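Local coordinates for hypothetical protein XAC2396 (Xanthomonas axonopodis pv. citri, PDB 2G3W) that is of unknown function but adopts a compact fold built around a variation of the PD-(D/E)XK nuclease motif, at residues 25-30 with 55-60; 40-45 with 103-108; 114-119 with 129-134; 136-141 with 170-175; 152-155 with 160-163. One frame throughout, in Å; residues are numbered along the deposited sequence.

Interaction 1: residues 25-30 with 55-60; sequences HSLTLA and LEFGRG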
# COMPACT_ATOMS: atom_id res chain seq x y z
N HIS A 25 25.15 -2.49 9.00
CA HIS A 25 24.77 -2.82 10.37
C HIS A 25 25.36 -4.14 10.84
O HIS A 25 25.13 -5.19 10.24
CB HIS A 25 23.23 -2.88 10.49
CG HIS A 25 22.57 -1.56 10.32
ND1 HIS A 25 22.35 -0.71 11.38
CD2 HIS A 25 22.14 -0.92 9.21
CE1 HIS A 25 21.76 0.39 10.93
NE2 HIS A 25 21.62 0.29 9.62
N SER A 26 26.12 -4.05 11.93
CA SER A 26 26.63 -5.21 12.63
C SER A 26 25.70 -5.52 13.78
O SER A 26 25.65 -4.78 14.77
CB SER A 26 28.04 -4.90 13.15
OG SER A 26 28.63 -6.06 13.69
N LEU A 27 24.95 -6.61 13.65
CA LEU A 27 23.92 -6.95 14.61
C LEU A 27 24.21 -8.24 15.39
O LEU A 27 24.93 -9.11 14.91
CB LEU A 27 22.57 -7.12 13.89
CG LEU A 27 22.06 -5.89 13.12
CD1 LEU A 27 20.74 -6.23 12.52
CD2 LEU A 27 21.93 -4.65 14.00
N THR A 28 23.60 -8.32 16.57
CA THR A 28 23.60 -9.46 17.45
C THR A 28 22.16 -9.71 17.83
O THR A 28 21.43 -8.77 18.19
CB THR A 28 24.45 -9.12 18.70
OG1 THR A 28 25.82 -9.44 18.41
CG2 THR A 28 23.99 -9.84 19.96
N LEU A 29 21.71 -10.97 17.69
CA LEU A 29 20.34 -11.37 18.01
C LEU A 29 20.36 -12.55 18.93
O LEU A 29 20.98 -13.57 18.62
CB LEU A 29 19.53 -11.73 16.75
CG LEU A 29 19.24 -10.69 15.69
CD1 LEU A 29 20.38 -10.70 14.67
CD2 LEU A 29 17.90 -11.04 15.02
N ALA A 30 19.70 -12.40 20.08
CA ALA A 30 19.56 -13.51 21.02
C ALA A 30 18.31 -14.26 20.60
O ALA A 30 17.24 -13.70 20.65
CB ALA A 30 19.40 -13.00 22.45
N LEU A 55 17.49 2.01 15.87
CA LEU A 55 16.63 0.84 15.99
C LEU A 55 17.34 -0.17 16.87
O LEU A 55 18.55 -0.43 16.69
CB LEU A 55 16.32 0.25 14.60
CG LEU A 55 15.24 -0.84 14.49
CD1 LEU A 55 13.92 -0.34 15.13
CD2 LEU A 55 14.97 -1.19 13.05
N GLU A 56 16.61 -0.73 17.83
CA GLU A 56 17.13 -1.82 18.65
C GLU A 56 16.11 -2.96 18.75
O GLU A 56 14.91 -2.73 18.69
CB GLU A 56 17.48 -1.33 20.06
CG GLU A 56 18.75 -0.48 20.06
CD GLU A 56 18.89 0.38 21.29
OE1 GLU A 56 18.04 0.27 22.20
OE2 GLU A 56 19.86 1.18 21.31
N PHE A 57 16.62 -4.18 18.90
CA PHE A 57 15.78 -5.32 19.27
C PHE A 57 15.33 -5.17 20.72
O PHE A 57 16.13 -4.83 21.59
CB PHE A 57 16.54 -6.65 19.07
CG PHE A 57 16.93 -6.90 17.62
CD1 PHE A 57 15.96 -7.16 16.65
CD2 PHE A 57 18.28 -6.87 17.21
CE1 PHE A 57 16.31 -7.38 15.30
CE2 PHE A 57 18.63 -7.09 15.87
CZ PHE A 57 17.65 -7.34 14.91
N GLY A 58 14.04 -5.40 20.97
CA GLY A 58 13.52 -5.45 22.34
C GLY A 58 13.54 -6.90 22.78
O GLY A 58 13.85 -7.79 21.98
N ARG A 59 13.23 -7.18 24.04
CA ARG A 59 13.01 -8.58 24.41
C ARG A 59 11.52 -8.85 24.48
O ARG A 59 10.98 -9.21 25.54
CB ARG A 59 13.71 -8.98 25.70
CG ARG A 59 15.13 -8.50 25.82
CD ARG A 59 15.17 -7.19 26.60
NE ARG A 59 14.97 -7.39 28.03
CZ ARG A 59 14.92 -6.40 28.92
NH1 ARG A 59 15.04 -5.14 28.52
NH2 ARG A 59 14.75 -6.66 30.21
N GLY A 60 10.85 -8.67 23.35
CA GLY A 60 9.41 -8.84 23.27
C GLY A 60 8.94 -10.28 23.48
O GLY A 60 7.75 -10.56 23.32

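Interaction 2: residues 40-45 with 103-108; sequences LMVRLL and VVIGYG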
# COMPACT_ATOMS: atom_id res chain seq x y z
N LEU A 40 13.00 -15.67 13.96
CA LEU A 40 14.26 -14.91 14.08
C LEU A 40 14.61 -14.18 12.78
O LEU A 40 15.02 -13.00 12.78
CB LEU A 40 15.42 -15.82 14.54
CG LEU A 40 16.58 -14.89 14.89
CD1 LEU A 40 16.91 -14.93 16.33
CD2 LEU A 40 17.78 -15.07 13.98
N MSE A 41 14.46 -14.86 11.66
CA MSE A 41 14.81 -14.25 10.38
C MSE A 41 13.80 -13.14 9.99
O MSE A 41 14.16 -12.16 9.34
CB MSE A 41 14.98 -15.32 9.25
CG MSE A 41 16.14 -16.33 9.51
SE MSE A 41 17.83 -15.40 9.55
CE MSE A 41 17.88 -14.89 7.69
N VAL A 42 12.56 -13.29 10.40
CA VAL A 42 11.55 -12.22 10.20
C VAL A 42 11.98 -11.00 11.04
O VAL A 42 11.86 -9.86 10.55
CB VAL A 42 10.12 -12.65 10.58
CG1 VAL A 42 9.13 -11.45 10.52
CG2 VAL A 42 9.59 -13.72 9.60
N ARG A 43 12.51 -11.23 12.26
CA ARG A 43 13.00 -10.09 13.04
C ARG A 43 14.19 -9.42 12.37
O ARG A 43 14.32 -8.20 12.36
CB ARG A 43 13.47 -10.51 14.43
CG ARG A 43 12.43 -10.95 15.44
CD ARG A 43 13.05 -10.54 16.83
NE ARG A 43 13.97 -11.58 17.30
CZ ARG A 43 15.11 -11.40 17.94
NH1 ARG A 43 15.61 -10.18 18.16
NH2 ARG A 43 15.80 -12.48 18.31
N LEU A 44 15.11 -10.23 11.85
CA LEU A 44 16.24 -9.69 11.11
C LEU A 44 15.75 -8.92 9.88
O LEU A 44 16.18 -7.80 9.63
CB LEU A 44 17.21 -10.81 10.70
CG LEU A 44 18.47 -10.32 10.01
CD1 LEU A 44 19.29 -9.44 10.99
CD2 LEU A 44 19.25 -11.50 9.48
N LEU A 45 14.85 -9.52 9.11
CA LEU A 45 14.24 -8.82 7.97
C LEU A 45 13.57 -7.49 8.42
O LEU A 45 13.66 -6.47 7.71
CB LEU A 45 13.24 -9.75 7.22
CG LEU A 45 12.41 -9.12 6.10
CD1 LEU A 45 13.24 -8.59 4.97
CD2 LEU A 45 11.36 -10.11 5.59
N VAL A 103 3.88 -0.72 14.36
CA VAL A 103 3.91 -1.61 13.20
C VAL A 103 3.60 -3.04 13.64
O VAL A 103 4.17 -3.53 14.62
CB VAL A 103 5.32 -1.58 12.52
CG1 VAL A 103 5.37 -2.38 11.18
CG2 VAL A 103 5.79 -0.09 12.31
N VAL A 104 2.71 -3.70 12.91
CA VAL A 104 2.49 -5.12 13.05
C VAL A 104 3.01 -5.76 11.76
O VAL A 104 2.64 -5.35 10.67
CB VAL A 104 0.98 -5.40 13.21
CG1 VAL A 104 0.67 -6.93 13.18
CG2 VAL A 104 0.50 -4.79 14.46
N ILE A 105 3.85 -6.79 11.89
CA ILE A 105 4.39 -7.52 10.72
C ILE A 105 3.90 -8.96 10.82
O ILE A 105 4.38 -9.73 11.63
CB ILE A 105 5.93 -7.46 10.72
CG1 ILE A 105 6.37 -6.00 10.60
CG2 ILE A 105 6.55 -8.33 9.55
CD1 ILE A 105 7.91 -5.80 10.58
N GLY A 106 2.86 -9.30 10.07
CA GLY A 106 2.37 -10.68 10.05
C GLY A 106 2.99 -11.53 8.94
O GLY A 106 3.46 -10.99 7.93
N TYR A 107 2.99 -12.85 9.14
CA TYR A 107 3.69 -13.75 8.23
C TYR A 107 3.12 -15.18 8.30
O TYR A 107 3.80 -16.13 7.96
CB TYR A 107 5.22 -13.68 8.49
CG TYR A 107 5.66 -14.12 9.86
CD1 TYR A 107 5.60 -13.25 10.97
CD2 TYR A 107 6.14 -15.40 10.07
CE1 TYR A 107 5.95 -13.69 12.25
CE2 TYR A 107 6.55 -15.82 11.33
CZ TYR A 107 6.45 -14.96 12.40
OH TYR A 107 6.84 -15.40 13.61
N GLY A 108 1.83 -15.30 8.66
CA GLY A 108 1.30 -16.61 9.05
C GLY A 108 0.39 -17.24 8.02
O GLY A 108 -0.26 -18.23 8.32

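Interaction 3: residues 114-119 with 129-134; sequences TWWKKH and LRVIEL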
# COMPACT_ATOMS: atom_id res chain seq x y z
N THR A 114 -6.99 -14.13 7.30
CA THR A 114 -8.22 -14.22 8.09
C THR A 114 -8.24 -13.18 9.23
O THR A 114 -9.25 -12.47 9.41
CB THR A 114 -8.46 -15.63 8.60
OG1 THR A 114 -7.37 -16.00 9.46
CG2 THR A 114 -8.52 -16.57 7.43
N TRP A 115 -7.14 -13.06 9.95
CA TRP A 115 -6.95 -12.02 10.96
C TRP A 115 -7.22 -10.61 10.38
O TRP A 115 -8.03 -9.84 10.92
CB TRP A 115 -5.53 -12.09 11.54
CG TRP A 115 -5.18 -10.96 12.48
CD1 TRP A 115 -5.48 -10.87 13.81
CD2 TRP A 115 -4.40 -9.79 12.16
NE1 TRP A 115 -4.96 -9.69 14.33
CE2 TRP A 115 -4.30 -9.02 13.34
CE3 TRP A 115 -3.84 -9.30 10.98
CZ2 TRP A 115 -3.63 -7.79 13.38
CZ3 TRP A 115 -3.16 -8.07 11.02
CH2 TRP A 115 -3.08 -7.33 12.21
N TRP A 116 -6.62 -10.31 9.25
CA TRP A 116 -6.90 -9.01 8.63
C TRP A 116 -8.38 -8.80 8.31
O TRP A 116 -8.97 -7.81 8.73
CB TRP A 116 -6.04 -8.78 7.37
CG TRP A 116 -6.45 -7.48 6.74
CD1 TRP A 116 -7.26 -7.30 5.65
CD2 TRP A 116 -6.15 -6.18 7.25
NE1 TRP A 116 -7.44 -5.93 5.42
CE2 TRP A 116 -6.79 -5.24 6.41
CE3 TRP A 116 -5.39 -5.72 8.34
CZ2 TRP A 116 -6.66 -3.85 6.61
CZ3 TRP A 116 -5.29 -4.34 8.55
CH2 TRP A 116 -5.94 -3.42 7.69
N LYS A 117 -8.99 -9.72 7.59
CA LYS A 117 -10.37 -9.53 7.18
C LYS A 117 -11.31 -9.44 8.41
O LYS A 117 -12.30 -8.68 8.38
CB LYS A 117 -10.81 -10.66 6.23
CG LYS A 117 -10.08 -10.74 4.86
CD LYS A 117 -10.87 -11.72 3.96
CE LYS A 117 -10.04 -12.29 2.80
NZ LYS A 117 -10.95 -12.99 1.80
N LYS A 118 -11.00 -10.19 9.47
CA LYS A 118 -11.72 -10.09 10.74
C LYS A 118 -11.64 -8.70 11.41
O LYS A 118 -12.66 -8.16 11.87
CB LYS A 118 -11.24 -11.14 11.75
CG LYS A 118 -12.09 -11.12 13.04
CD LYS A 118 -11.63 -12.17 14.05
CE LYS A 118 -12.42 -12.07 15.38
NZ LYS A 118 -13.92 -12.13 15.19
N HIS A 119 -10.43 -8.15 11.45
CA HIS A 119 -10.14 -6.92 12.18
C HIS A 119 -9.91 -5.65 11.33
O HIS A 119 -9.62 -4.61 11.90
CB HIS A 119 -8.88 -7.12 13.03
CG HIS A 119 -9.01 -8.22 14.04
ND1 HIS A 119 -8.19 -9.33 14.04
CD2 HIS A 119 -9.88 -8.39 15.07
CE1 HIS A 119 -8.53 -10.12 15.04
NE2 HIS A 119 -9.55 -9.58 15.68
N LEU A 129 -0.87 3.50 12.85
CA LEU A 129 -0.60 2.08 12.73
C LEU A 129 -0.18 1.72 11.31
O LEU A 129 -0.78 2.19 10.35
CB LEU A 129 -1.86 1.30 13.10
CG LEU A 129 -1.87 -0.22 12.92
CD1 LEU A 129 -0.77 -0.88 13.74
CD2 LEU A 129 -3.25 -0.73 13.36
N ARG A 130 0.87 0.92 11.18
CA ARG A 130 1.27 0.32 9.91
C ARG A 130 1.11 -1.21 10.02
O ARG A 130 1.63 -1.82 10.95
CB ARG A 130 2.74 0.70 9.60
CG ARG A 130 3.30 0.10 8.31
CD ARG A 130 4.80 0.51 8.13
NE ARG A 130 4.86 1.95 7.95
CZ ARG A 130 4.59 2.60 6.81
NH1 ARG A 130 4.27 1.94 5.70
NH2 ARG A 130 4.63 3.90 6.80
N VAL A 131 0.38 -1.83 9.10
CA VAL A 131 0.24 -3.27 9.13
C VAL A 131 0.79 -3.78 7.83
O VAL A 131 0.43 -3.29 6.74
CB VAL A 131 -1.25 -3.75 9.31
CG1 VAL A 131 -1.32 -5.33 9.25
CG2 VAL A 131 -1.82 -3.24 10.64
N ILE A 132 1.75 -4.70 7.93
CA ILE A 132 2.27 -5.36 6.75
C ILE A 132 2.17 -6.88 6.84
O ILE A 132 2.15 -7.46 7.95
CB ILE A 132 3.71 -4.93 6.39
CG1 ILE A 132 4.72 -5.55 7.29
CG2 ILE A 132 3.89 -3.35 6.33
CD1 ILE A 132 6.04 -5.64 6.61
N GLU A 133 2.06 -7.51 5.67
CA GLU A 133 1.99 -8.97 5.61
C GLU A 133 3.09 -9.47 4.68
O GLU A 133 3.24 -8.95 3.56
CB GLU A 133 0.65 -9.46 5.11
CG GLU A 133 0.71 -10.95 4.86
CD GLU A 133 -0.62 -11.60 4.67
OE1 GLU A 133 -1.65 -10.89 4.70
OE2 GLU A 133 -0.65 -12.84 4.51
N LEU A 134 3.81 -10.48 5.15
CA LEU A 134 4.82 -11.17 4.36
C LEU A 134 4.31 -12.56 3.99
O LEU A 134 3.70 -13.23 4.80
CB LEU A 134 6.08 -11.32 5.20
CG LEU A 134 6.58 -10.07 5.91
CD1 LEU A 134 7.83 -10.40 6.81
CD2 LEU A 134 6.90 -8.96 4.89

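Interaction 4: residues 136-141 with 170-175; sequences SQATEA and VTLTPM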
# COMPACT_ATOMS: atom_id res chain seq x y z
N SER A 136 4.08 -16.29 3.70
CA SER A 136 4.58 -17.29 4.66
C SER A 136 5.57 -18.27 4.04
O SER A 136 6.42 -18.82 4.73
CB SER A 136 3.43 -18.08 5.29
OG SER A 136 2.62 -18.66 4.30
N GLN A 137 5.43 -18.55 2.75
CA GLN A 137 6.35 -19.50 2.11
C GLN A 137 7.73 -18.86 1.99
O GLN A 137 8.75 -19.54 2.14
CB GLN A 137 5.82 -19.97 0.77
CG GLN A 137 4.77 -21.04 0.93
CD GLN A 137 4.19 -21.47 -0.38
OE1 GLN A 137 3.64 -20.65 -1.13
NE2 GLN A 137 4.31 -22.76 -0.67
N ALA A 138 7.75 -17.56 1.76
CA ALA A 138 9.02 -16.81 1.66
C ALA A 138 9.75 -16.68 3.01
O ALA A 138 10.96 -16.90 3.08
CB ALA A 138 8.79 -15.42 1.00
N THR A 139 9.00 -16.37 4.08
CA THR A 139 9.57 -16.31 5.42
C THR A 139 10.12 -17.68 5.83
O THR A 139 11.19 -17.78 6.44
CB THR A 139 8.56 -15.72 6.46
OG1 THR A 139 7.35 -16.50 6.47
CG2 THR A 139 8.19 -14.28 6.09
N GLU A 140 9.41 -18.74 5.45
CA GLU A 140 9.87 -20.09 5.80
C GLU A 140 11.16 -20.46 5.06
O GLU A 140 12.06 -21.09 5.63
CB GLU A 140 8.75 -21.09 5.55
CG GLU A 140 9.07 -22.48 6.07
CD GLU A 140 7.88 -23.39 5.93
OE1 GLU A 140 6.79 -22.88 5.58
OE2 GLU A 140 8.03 -24.61 6.16
N ALA A 141 11.26 -20.04 3.80
CA ALA A 141 12.51 -20.14 3.02
C ALA A 141 13.60 -19.28 3.65
O ALA A 141 14.78 -19.66 3.65
CB ALA A 141 12.27 -19.70 1.57
N VAL A 170 16.29 -15.01 -0.89
CA VAL A 170 14.83 -14.93 -0.83
C VAL A 170 14.44 -13.52 -1.21
O VAL A 170 15.02 -12.56 -0.70
CB VAL A 170 14.30 -15.22 0.60
CG1 VAL A 170 12.74 -15.06 0.67
CG2 VAL A 170 14.74 -16.60 1.09
N THR A 171 13.47 -13.41 -2.12
CA THR A 171 12.88 -12.14 -2.54
C THR A 171 11.38 -12.18 -2.27
O THR A 171 10.69 -13.16 -2.57
CB THR A 171 13.12 -11.82 -4.06
OG1 THR A 171 14.50 -11.96 -4.37
CG2 THR A 171 12.70 -10.40 -4.42
N LEU A 172 10.90 -11.11 -1.67
CA LEU A 172 9.47 -10.96 -1.37
C LEU A 172 9.03 -9.50 -1.44
O LEU A 172 9.84 -8.59 -1.33
CB LEU A 172 9.16 -11.54 -0.01
CG LEU A 172 9.74 -10.90 1.25
CD1 LEU A 172 8.87 -11.25 2.43
CD2 LEU A 172 11.15 -11.37 1.51
N THR A 173 7.72 -9.30 -1.62
CA THR A 173 7.12 -7.98 -1.69
C THR A 173 6.14 -7.87 -0.53
O THR A 173 5.07 -8.49 -0.57
CB THR A 173 6.33 -7.84 -2.95
OG1 THR A 173 7.20 -8.09 -4.05
CG2 THR A 173 5.72 -6.42 -3.08
N PRO A 174 6.53 -7.12 0.51
CA PRO A 174 5.64 -6.96 1.67
C PRO A 174 4.33 -6.32 1.25
O PRO A 174 4.31 -5.44 0.39
CB PRO A 174 6.42 -6.08 2.61
CG PRO A 174 7.91 -6.35 2.20
CD PRO A 174 7.82 -6.44 0.72
N MSE A 175 3.23 -6.81 1.80
CA MSE A 175 1.94 -6.25 1.48
C MSE A 175 1.54 -5.24 2.57
O MSE A 175 1.46 -5.57 3.73
CB MSE A 175 0.88 -7.36 1.23
CG MSE A 175 -0.56 -6.88 1.31
SE MSE A 175 -1.03 -5.71 -0.17
CE MSE A 175 -2.80 -5.08 0.59

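Interaction 5: residues 152-155 with 160-163; sequences FDVI and EVQM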
# COMPACT_ATOMS: atom_id res chain seq x y z
N PHE A 152 24.29 -10.50 4.93
CA PHE A 152 23.26 -10.26 3.92
C PHE A 152 23.41 -8.92 3.21
O PHE A 152 23.67 -7.88 3.84
CB PHE A 152 21.85 -10.33 4.52
CG PHE A 152 21.37 -11.73 4.76
CD1 PHE A 152 20.76 -12.47 3.74
CD2 PHE A 152 21.52 -12.32 6.01
CE1 PHE A 152 20.33 -13.78 3.97
CE2 PHE A 152 21.11 -13.62 6.24
CZ PHE A 152 20.51 -14.35 5.23
N ASP A 153 23.25 -8.95 1.88
CA ASP A 153 22.84 -7.79 1.12
C ASP A 153 21.35 -7.78 1.15
O ASP A 153 20.72 -8.81 0.87
CB ASP A 153 23.31 -7.89 -0.33
CG ASP A 153 24.81 -7.82 -0.46
OD1 ASP A 153 25.43 -6.94 0.17
OD2 ASP A 153 25.37 -8.66 -1.18
N VAL A 154 20.80 -6.64 1.56
CA VAL A 154 19.37 -6.40 1.53
C VAL A 154 19.15 -5.31 0.51
O VAL A 154 19.57 -4.15 0.71
CB VAL A 154 18.83 -5.97 2.91
CG1 VAL A 154 17.29 -6.09 2.93
CG2 VAL A 154 19.45 -6.80 4.03
N ILE A 155 18.54 -5.69 -0.60
CA ILE A 155 18.30 -4.78 -1.69
C ILE A 155 16.78 -4.45 -1.68
O ILE A 155 15.95 -5.36 -1.85
CB ILE A 155 18.74 -5.39 -3.04
CG1 ILE A 155 20.27 -5.34 -3.17
CG2 ILE A 155 18.14 -4.63 -4.21
CD1 ILE A 155 20.84 -6.45 -3.99
N GLU A 160 9.85 -4.01 -3.14
CA GLU A 160 10.32 -5.38 -3.18
C GLU A 160 11.63 -5.50 -2.38
O GLU A 160 12.49 -4.61 -2.44
CB GLU A 160 10.54 -5.78 -4.63
CG GLU A 160 11.11 -7.15 -4.82
CD GLU A 160 11.25 -7.51 -6.27
OE1 GLU A 160 12.21 -7.04 -6.92
OE2 GLU A 160 10.42 -8.30 -6.74
N VAL A 161 11.76 -6.58 -1.62
CA VAL A 161 12.95 -6.78 -0.80
C VAL A 161 13.63 -8.09 -1.17
O VAL A 161 12.96 -9.12 -1.29
CB VAL A 161 12.64 -6.66 0.74
CG1 VAL A 161 11.57 -7.62 1.16
CG2 VAL A 161 13.93 -6.85 1.61
N GLN A 162 14.94 -8.02 -1.39
CA GLN A 162 15.80 -9.19 -1.57
C GLN A 162 16.80 -9.30 -0.42
O GLN A 162 17.47 -8.33 -0.07
CB GLN A 162 16.56 -9.15 -2.91
CG GLN A 162 17.44 -10.40 -3.12
CD GLN A 162 18.25 -10.44 -4.42
OE1 GLN A 162 18.35 -9.45 -5.16
NE2 GLN A 162 18.84 -11.60 -4.70
N MSE A 163 16.89 -10.50 0.15
CA MSE A 163 17.84 -10.81 1.18
C MSE A 163 18.83 -11.79 0.57
O MSE A 163 18.50 -12.97 0.35
CB MSE A 163 17.13 -11.45 2.36
CG MSE A 163 16.25 -10.46 3.12
SE MSE A 163 17.25 -9.63 4.56
CE MSE A 163 17.16 -11.14 5.72

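Interaction 1: residues 25-30 with 55-60
The two outermost strands of the mixed sheet, 21-31 and 56-57, approach one another through a single aromatic side chain, F57, which meets L27 and L29. This is side-chain packing and not strand pairing: no hydrogen bond links the segments, and the nearest CA pairs are still 7.7 Å (L29 CA to F57 CA) and 9.4 Å (L27 CA to E56 CA) apart. F57 holds CG anti to its carbonyl carbon (chi1 -62°), directing the ring across to the leucines. L29 supplies the closest touch, its CG lying 3.7 Å from F57 CE2. Its CD2 methyl stands over one face of the ring, 4.2 Å from the F57 centroid and 28° off the ring normal, a CH-pi contact displaced from the ring centre. L27 comes from a different direction and its side chain runs roughly perpendicular to that of F57, so that L27 CD1 touches the ring edge near its plane, 4.1 Å from F57 CE2. Each strand has its own partner within the ten-stranded sheet: 21-31 pairs with 6-16, and 56-57 pairs with 69-72, so F57 links opposite ends of the sheet order. Helix 37-49 completes the surroundings, with F47 and R43 both reaching the ring of F57. The carbonyl of T28 approaches the same ring obliquely, T28 O lying 3.8 Å from F57 CD2.

Interaction 2: residues 40-45 with 103-108
V42 of helix 37-49 packs against I105 and Y107, at the C-terminal end of strand 101-106 and just beyond it. The strand belongs to the central mixed sheet and opens the beta-alpha-beta unit completed by helix 110-123 and strand 129-133, so the contact sets a separate helix against the sheet. Following 103-108 in order, I105 is the first residue to reach the helix. Its CB is directed at the helix, and I105 CG2 comes within 4.2 Å of V42 CG1, the two side chains sliding past each other in opposite directions. I105 also packs on I82, L84 and L134, which keeps its branches in an apolar setting. G106 contributes no side chain; its backbone bonds to I132 and continues the pairing with strand 129-133. At Y107 the strand has ended. There CG sits between the backbone N and the carbonyl carbon (chi1 63°), a placement that turns the ring back along the chain, so that I105 O lies in the ring plane at its edge. One face is thereby presented to V42. The valine reaches both residues because its methyls diverge: CG1 is anti to the backbone N (chi1 173°) and faces I105 as well as the ring atom Y107 CD1, while CG2 takes the ring face. T139 of helix 136-143 packs on both V42 and Y107. The CH-pi geometry is nearly vertical: V42 CG2 lies 4.0 Å from the Y107 centroid, 14° off the ring normal, and 3.9 Å from Y107 CD2.

Interaction 3: residues 114-119 with 129-134
The indoles of W115 and W116 meet one valine, V131, in different ways. W115 offers an edge: V131 CG1 lies in the plane of the ring system, 3.7 Å from W115 CZ3 and 4.0 Å from W115 CH2, so the benzo rim and not a face carries the touch. W116 approaches obliquely, W116 CZ3 standing 4.2 Å from V131 CB, a distance matched by both valine methyls. On the helix itself, H119 turns its ring edge to W115 CG. Both tryptophans have CG anti to the backbone N (chi1 173° for W115, 176° for W116), which carries the indoles off the helix toward the strand. They fill the usual space between a helix and a sheet, W116 CA and V131 CA being 9.2 Å apart. W115 also packs on V104 of the adjacent strand, and W116 on N24 of the second subunit, which brings this helix to the dimer interface. The arrangement is that of a beta-alpha-beta unit, in which helix 110-123 connects the parallel neighbours 101-106 and 129-133 and covers the sheet with large apolar side chains.

Interaction 4: residues 136-141 with 170-175
D135 OD1 accepts a hydrogen bond from the backbone N of A138, the alanine that meets V170 and L172, and a weak one from Q137 N, so D135 acts as the N-cap of helix 136-143. Within the helix, S136 O accepts E140 N at 3.1 Å. The contact is helix-on-sheet packing: segment 136-141 runs roughly antiparallel to strand 170-172, their axes at 154° and 8.4 Å apart at the closest. The small residues facing the strand are consistent with this close approach. The methyl of A138 rests on two strand side chains, its CB 4.0 Å from V170 CG1 and equally far from L172 CB. One turn along, A141 continues the same helix surface, with A141 CB 4.0 Å from V170 CG2. V170 therefore straddles the two alanines, its CG1 placed anti to the backbone N (chi1 177°) and pointing to A138 while CG2 goes to A141. L172 meets the helix through its CB; its side chain also packs on V161 of the adjoining strand 160-165. The strand keeps its backbone bonds in the sheet, V170 with M163 and L172 with V161, and no hydrogen bond crosses to the helix. The nearest approach between the segments is instead methyl to carbonyl: V170 CG1 lies 3.5 Å from A138 O.

Interaction 5: residues 152-155 with 160-163
F152, V154, V161 and M163 project from one face of the beta hairpin formed by strands 149-157 and 160-165, while I155 and Q162 project from the other. Segments 152-155 and 160-163 run antiparallel, their axes 4.7 Å apart at closest and at 170°. On the apolar face, V154 and M163 form a non-hydrogen-bonded pair and lie alongside each other, with V154 CG2 3.6 Å from M163 SE. The other methyl, V154 CG1, turns to the diagonal neighbour and lies 3.7 Å from V161 CG2. M163 is a selenomethionine whose chain bends at chi2 (-91°) and chi3, bringing its end back across the strands to F152. Its methyl M163 CE makes a CH-pi contact over the ring centre, 4.3 Å from the F152 centroid and 9° off the normal, while the selenium, oblique to the ring, gives the Met-aromatic contact. Helix 37-49 covers this side, with M41 on F152 and L45 on V161 and M163. On the far face, I155 and Q162 run side by side, and I155 CD1 lies 4.1 Å from Q162 OE1; the amide's NE2 bonds to S169 OG on the next strand. Their backbones form a hydrogen-bonded pair: I155 N to Q162 O is 2.9 Å, and Q162 N to I155 O is also 2.9 Å.

How the interactions relate
From the N terminus, interaction 1 closes a loop from strand 21-31 through helix 37-49 to strand 56-57. Interaction 2 starts on that helix, inside the loop, and ends on strand 101-106, so the two cross; R43 touches L29 and F57 of interaction 1. Interaction 3 follows in series, closing the short return from helix 110-123 to strand 129-133, the second half of the beta-alpha-beta crossover; that strand pairs with interaction 2 at G106. Interaction 4 next spans helix 136-143 to strand 168-176 and encloses the hairpin of interaction 5. Strand neighbours join 3 to 4 and 4 to 5, while helix 37-49, which carries one segment of interaction 2, also touches residues of the other four.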